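Local coordinates for glucose-6-phosphate isomerase (Chlamydia trachomatis D/UW-3/CX, PDB 6OTU), which catalyses the reversible isomerization of glucose-6-phosphate to fructose-6-phosphate, at residues I92-E97 / G488-D493; E102-L107 / L262-G267. All coordinates share one frame; numbering follows the deposited sequence.

Contact 1: I92-E97 / G488-D493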
loop_
_atom_site.group_PDB
_atom_site.type_symbol
_atom_site.label_atom_id
_atom_site.label_comp_id
_atom_site.label_asym_id
_atom_site.label_seq_id
_atom_site.Cartn_x
_atom_site.Cartn_y
_atom_site.Cartn_z
ATOM N N ILE A 92 11.067 3.546 -32.100
ATOM C CA ILE A 92 11.181 4.669 -31.166
ATOM C C ILE A 92 9.822 4.987 -30.542
ATOM O O ILE A 92 9.098 5.868 -31.021
ATOM C CB ILE A 92 11.763 5.912 -31.868
ATOM C CG1 ILE A 92 13.013 5.541 -32.670
ATOM C CG2 ILE A 92 12.070 7.004 -30.852
ATOM C CD1 ILE A 92 14.239 5.300 -31.803
ATOM N N MET A 93 9.472 4.300 -29.456
ATOM C CA MET A 93 8.190 4.541 -28.810
ATOM C C MET A 93 8.265 5.571 -27.685
ATOM O O MET A 93 7.241 6.163 -27.328
ATOM C CB MET A 93 7.618 3.220 -28.272
ATOM C CG MET A 93 7.601 2.077 -29.296
ATOM S SD MET A 93 6.410 2.320 -30.642
ATOM C CE MET A 93 4.862 2.354 -29.726
ATOM N N ASN A 94 9.440 5.810 -27.124
ATOM C CA ASN A 94 9.593 6.776 -26.035
ATOM C C ASN A 94 9.909 8.125 -26.672
ATOM O O ASN A 94 11.069 8.496 -26.836
ATOM C CB ASN A 94 10.684 6.306 -25.081
ATOM C CG ASN A 94 10.952 7.277 -23.966
ATOM O OD1 ASN A 94 10.232 8.258 -23.797
ATOM N ND2 ASN A 94 11.982 6.995 -23.171
ATOM N N ARG A 95 8.873 8.867 -27.058
ATOM C CA ARG A 95 9.120 10.186 -27.627
ATOM C C ARG A 95 7.831 10.990 -27.667
ATOM O O ARG A 95 6.729 10.437 -27.696
ATOM C CB ARG A 95 9.718 10.093 -29.031
ATOM C CG ARG A 95 8.768 9.571 -30.076
ATOM C CD ARG A 95 9.400 9.696 -31.464
ATOM N NE ARG A 95 9.735 11.073 -31.826
ATOM C CZ ARG A 95 9.198 11.721 -32.857
ATOM N NH1 ARG A 95 8.300 11.110 -33.623
ATOM N NH2 ARG A 95 9.562 12.975 -33.124
ATOM N N ILE A 96 7.992 12.310 -27.682
ATOM C CA ILE A 96 6.896 13.257 -27.841
ATOM C C ILE A 96 7.170 14.061 -29.108
ATOM O O ILE A 96 8.220 14.707 -29.225
ATOM C CB ILE A 96 6.756 14.184 -26.618
ATOM C CG1 ILE A 96 6.414 13.387 -25.350
ATOM C CG2 ILE A 96 5.710 15.252 -26.877
ATOM C CD1 ILE A 96 5.090 12.666 -25.415
ATOM N N GLU A 97 6.247 14.003 -30.066
ATOM C CA GLU A 97 6.455 14.697 -31.326
ATOM C C GLU A 97 6.230 16.185 -31.127
ATOM O O GLU A 97 5.348 16.600 -30.369
ATOM C CB GLU A 97 5.525 14.163 -32.411
ATOM N N GLY A 488 -2.945 6.718 -26.193
ATOM C CA GLY A 488 -2.083 7.519 -27.043
ATOM C C GLY A 488 -1.105 8.404 -26.297
ATOM O O GLY A 488 -0.725 9.459 -26.807
ATOM N N ILE A 489 -0.685 8.001 -25.105
ATOM C CA ILE A 489 0.251 8.761 -24.305
ATOM C C ILE A 489 1.613 8.084 -24.382
ATOM O O ILE A 489 1.752 6.986 -24.913
ATOM C CB ILE A 489 -0.228 8.886 -22.834
ATOM C CG1 ILE A 489 -0.337 7.484 -22.220
ATOM C CG2 ILE A 489 -1.550 9.604 -22.776
ATOM C CD1 ILE A 489 -0.624 7.450 -20.725
ATOM N N ASN A 490 2.641 8.743 -23.846
ATOM C CA ASN A 490 3.974 8.145 -23.777
ATOM C C ASN A 490 4.122 7.471 -22.418
ATOM O O ASN A 490 4.334 8.131 -21.391
ATOM C CB ASN A 490 5.068 9.179 -24.028
ATOM C CG ASN A 490 6.482 8.582 -23.920
ATOM O OD1 ASN A 490 6.646 7.365 -23.818
ATOM N ND2 ASN A 490 7.509 9.450 -23.931
ATOM N N SER A 491 4.011 6.141 -22.414
ATOM C CA SER A 491 4.104 5.387 -21.169
ATOM C C SER A 491 5.524 5.287 -20.626
ATOM O O SER A 491 5.697 4.737 -19.541
ATOM C CB SER A 491 3.565 3.962 -21.367
ATOM O OG SER A 491 2.211 3.938 -21.786
ATOM N N PHE A 492 6.550 5.760 -21.335
ATOM C CA PHE A 492 7.893 5.287 -21.048
ATOM C C PHE A 492 8.865 6.370 -20.613
ATOM O O PHE A 492 10.050 6.067 -20.429
ATOM C CB PHE A 492 8.439 4.521 -22.268
ATOM C CG PHE A 492 7.502 3.451 -22.755
ATOM C CD1 PHE A 492 7.263 2.309 -21.977
ATOM C CD2 PHE A 492 6.813 3.602 -23.955
ATOM C CE1 PHE A 492 6.373 1.322 -22.407
ATOM C CE2 PHE A 492 5.909 2.622 -24.389
ATOM C CZ PHE A 492 5.687 1.480 -23.616
ATOM N N ASP A 493 8.414 7.604 -20.413
ATOM C CA ASP A 493 9.235 8.599 -19.731
ATOM C C ASP A 493 8.577 8.982 -18.402
ATOM O O ASP A 493 7.575 8.388 -17.975
ATOM C CB ASP A 493 9.505 9.814 -20.638
ATOM C CG ASP A 493 8.238 10.542 -21.053
ATOM O OD1 ASP A 493 7.120 10.065 -20.711
ATOM O OD2 ASP A 493 8.374 11.590 -21.734
#
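M93 meets F492 first: its CB lies 4.3 Å from ring CE2, and its carbonyl O sits at the ring edge, near the plane. N94, the centre of an inverse gamma turn, carries the polar contact. With CG anti to the backbone N (chi1 177°), its amide crosses over to N490, whose ND2 donates to N94 OD1 at 3.0 Å. The hydrogen bond is nearly straight (173°) and OD1 lies in the amide plane of N490, but the amide planes are 54° apart. N490 OD1 closes an Asx turn, accepting from F492 N, which stands above the carbonyl plane, at 3.0 Å; with a bond at each end, the amide's rotation is restrained. N94 OD1 also touches D493 CB (3.6 Å), while N94 ND2 donates to E102 OE1. I96 sets CD1 against N490 CB at 3.8 Å. D493 makes a salt bridge to K359, and its OD2 accepts from N447 of the second subunit, which also packs on I96; the D493 side chain is about 8 Å from the bound glucose-6-phosphate. This buried contact joins the loop after helix 80-89 to the linker between helices 466-487 and 495-511; M93 and F492 pack on M87 and F485 of the first two.

Contact 2: E102-L107 / L262-G267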
loop_
_atom_site.group_PDB
_atom_site.type_symbol
_atom_site.label_atom_id
_atom_site.label_comp_id
_atom_site.label_asym_id
_atom_site.label_seq_id
_atom_site.Cartn_x
_atom_site.Cartn_y
_atom_site.Cartn_z
ATOM N N GLU A 102 12.918 12.265 -24.761
ATOM C CA GLU A 102 14.030 11.316 -24.690
ATOM C C GLU A 102 14.287 10.629 -26.035
ATOM O O GLU A 102 15.447 10.349 -26.374
ATOM C CB GLU A 102 13.783 10.282 -23.585
ATOM C CG GLU A 102 13.438 10.910 -22.234
ATOM C CD GLU A 102 13.526 9.935 -21.063
ATOM O OE1 GLU A 102 13.407 8.707 -21.264
ATOM O OE2 GLU A 102 13.724 10.402 -19.930
ATOM N N SER A 103 13.226 10.328 -26.798
ATOM C CA SER A 103 13.309 9.857 -28.189
ATOM C C SER A 103 14.194 8.609 -28.329
ATOM O O SER A 103 15.276 8.644 -28.905
ATOM C CB SER A 103 13.809 10.981 -29.108
ATOM O OG SER A 103 13.597 10.648 -30.467
ATOM N N ARG A 104 13.694 7.476 -27.843
ATOM C CA ARG A 104 14.508 6.267 -27.883
ATOM C C ARG A 104 13.594 5.054 -27.874
ATOM O O ARG A 104 12.392 5.175 -27.613
ATOM C CB ARG A 104 15.500 6.223 -26.712
ATOM C CG ARG A 104 14.891 6.343 -25.351
ATOM C CD ARG A 104 15.908 6.985 -24.428
ATOM N NE ARG A 104 15.684 6.663 -23.027
ATOM C CZ ARG A 104 16.324 7.245 -22.015
ATOM N NH1 ARG A 104 17.236 8.183 -22.248
ATOM N NH2 ARG A 104 16.044 6.892 -20.767
ATOM N N PRO A 105 14.128 3.872 -28.191
ATOM C CA PRO A 105 13.324 2.645 -28.106
ATOM C C PRO A 105 13.037 2.239 -26.667
ATOM O O PRO A 105 13.579 2.780 -25.700
ATOM C CB PRO A 105 14.193 1.590 -28.800
ATOM C CG PRO A 105 15.560 2.161 -28.827
ATOM C CD PRO A 105 15.398 3.641 -28.900
ATOM N N VAL A 106 12.176 1.224 -26.558
ATOM C CA VAL A 106 11.608 0.705 -25.316
ATOM C C VAL A 106 11.753 -0.813 -25.354
ATOM O O VAL A 106 10.960 -1.509 -26.001
ATOM C CB VAL A 106 10.135 1.144 -25.185
ATOM C CG1 VAL A 106 9.462 0.528 -23.976
ATOM C CG2 VAL A 106 10.054 2.666 -25.168
ATOM N N LEU A 107 12.781 -1.342 -24.686
ATOM C CA LEU A 107 13.263 -2.671 -25.049
ATOM C C LEU A 107 13.447 -3.601 -23.848
ATOM O O LEU A 107 14.311 -4.485 -23.872
ATOM C CB LEU A 107 14.561 -2.547 -25.848
ATOM C CG LEU A 107 14.295 -2.266 -27.330
ATOM C CD1 LEU A 107 15.570 -1.809 -28.039
ATOM C CD2 LEU A 107 13.731 -3.531 -27.976
ATOM N N LEU A 262 22.669 -2.590 -17.745
ATOM C CA LEU A 262 21.477 -2.436 -18.559
ATOM C C LEU A 262 21.790 -1.339 -19.582
ATOM O O LEU A 262 22.942 -0.948 -19.751
ATOM C CB LEU A 262 20.257 -2.135 -17.682
ATOM C CG LEU A 262 20.209 -0.814 -16.904
ATOM C CD1 LEU A 262 18.752 -0.430 -16.647
ATOM C CD2 LEU A 262 20.996 -0.883 -15.576
ATOM N N TRP A 263 20.770 -0.840 -20.275
ATOM C CA TRP A 263 20.971 0.152 -21.331
ATOM C C TRP A 263 19.867 1.202 -21.256
ATOM O O TRP A 263 18.916 1.078 -20.477
ATOM C CB TRP A 263 21.046 -0.536 -22.711
ATOM C CG TRP A 263 22.135 -1.568 -22.688
ATOM C CD1 TRP A 263 23.449 -1.378 -23.008
ATOM C CD2 TRP A 263 22.028 -2.919 -22.222
ATOM N NE1 TRP A 263 24.158 -2.535 -22.793
ATOM C CE2 TRP A 263 23.308 -3.494 -22.313
ATOM C CE3 TRP A 263 20.972 -3.698 -21.739
ATOM C CZ2 TRP A 263 23.557 -4.813 -21.949
ATOM C CZ3 TRP A 263 21.225 -5.008 -21.371
ATOM C CH2 TRP A 263 22.504 -5.552 -21.480
ATOM N N ASP A 264 20.003 2.247 -22.080
ATOM C CA ASP A 264 19.125 3.416 -21.982
ATOM C C ASP A 264 17.675 3.098 -22.331
ATOM O O ASP A 264 16.757 3.716 -21.777
ATOM C CB ASP A 264 19.641 4.539 -22.878
ATOM C CG ASP A 264 20.651 5.412 -22.166
ATOM O OD1 ASP A 264 20.886 5.161 -20.964
ATOM O OD2 ASP A 264 21.216 6.331 -22.795
ATOM N N SER A 265 17.451 2.142 -23.228
ATOM C CA SER A 265 16.121 1.735 -23.649
ATOM C C SER A 265 15.452 0.757 -22.683
ATOM O O SER A 265 14.403 0.196 -23.033
ATOM C CB SER A 265 16.212 1.089 -25.015
ATOM O OG SER A 265 17.089 -0.006 -24.918
ATOM N N ILE A 266 16.056 0.505 -21.524
ATOM C CA ILE A 266 15.500 -0.362 -20.494
ATOM C C ILE A 266 14.957 0.558 -19.405
ATOM O O ILE A 266 15.723 1.078 -18.588
ATOM C CB ILE A 266 16.540 -1.336 -19.927
ATOM C CG1 ILE A 266 17.240 -2.146 -21.026
ATOM C CG2 ILE A 266 15.898 -2.261 -18.872
ATOM C CD1 ILE A 266 16.289 -2.841 -22.025
ATOM N N GLY A 267 13.642 0.775 -19.394
ATOM C CA GLY A 267 13.049 1.631 -18.372
ATOM C C GLY A 267 13.178 1.021 -16.983
ATOM O O GLY A 267 13.025 -0.191 -16.794
HETATM O O HOH W 1 14.225 4.655 -20.523
#
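L107 and S265 join a loop to a type I beta turn, W263 to I266, which follows strand 258-262 at the edge of the five-stranded parallel sheet of this sugar-isomerase (SIS) fold. The hydrogen bond between the segments is from backbone to backbone: L107 N donates to S265 O at 2.8 Å (161°). The turn itself is closed by I266 N, which donates to W263 O.

The charged interactions centre on R104. Its chain runs extended from CG to NE and sets one face of the guanidinium against D264, with CB over its centre and O also on that face. D264 O is close to R104 NE, but at a poor angle for a hydrogen bond; a water at the guanidinium edge links them instead, accepting from R104 NH2 and donating to D264 O. K211, a residue of the glucose-6-phosphate pocket, donates to D264 O as well, giving it two donors. E102 OE1 lies against the opposite face, 3.2 Å from R104 NH2, pairing by charge alone. The D264 carboxylate, held by S245, is more distant but would add to the negative field around the arginine. R104 lies about 8 Å from the bound sugar phosphate, side chain to ligand, and K211 also binds I266 O.

Van der Waals contacts make up the rest. S265 CB points at the P105 carbonyl, 3.2 Å from P105 O, with P105 CG 4.0 Å from the same CB. S265 OG lies between its own backbone N and carbonyl carbon (chi1 58°), which sets it 3.7 Å from L107 CB. The I266 side chain starts out away from the other segment, but CG1, anti to the carbonyl carbon (chi1 -53°), brings CD1 back, in apolar contact with L107 CB (4.2 Å) and 3.2 Å from L107 O.

From the N terminus, the chain leaves helix 80-89 and enters one long loop that supplies the first segment of both contacts, 92-97 and then 102-107. Contact 2 closes first, when the chain returns at 262-267 after strand 258-262 of the parallel sheet. Contact 1 closes much later, at 488-493 beyond helix 466-487, so contact 2 is nested within its loop. Their centres are about 11 Å apart and they touch directly: N94 O lies 3.0 Å from R104 N, probably hydrogen-bonded, and F492 packs on V106. Together they join the loop before helix 110-113 to the sheet edge and to the linker before helix 495-511.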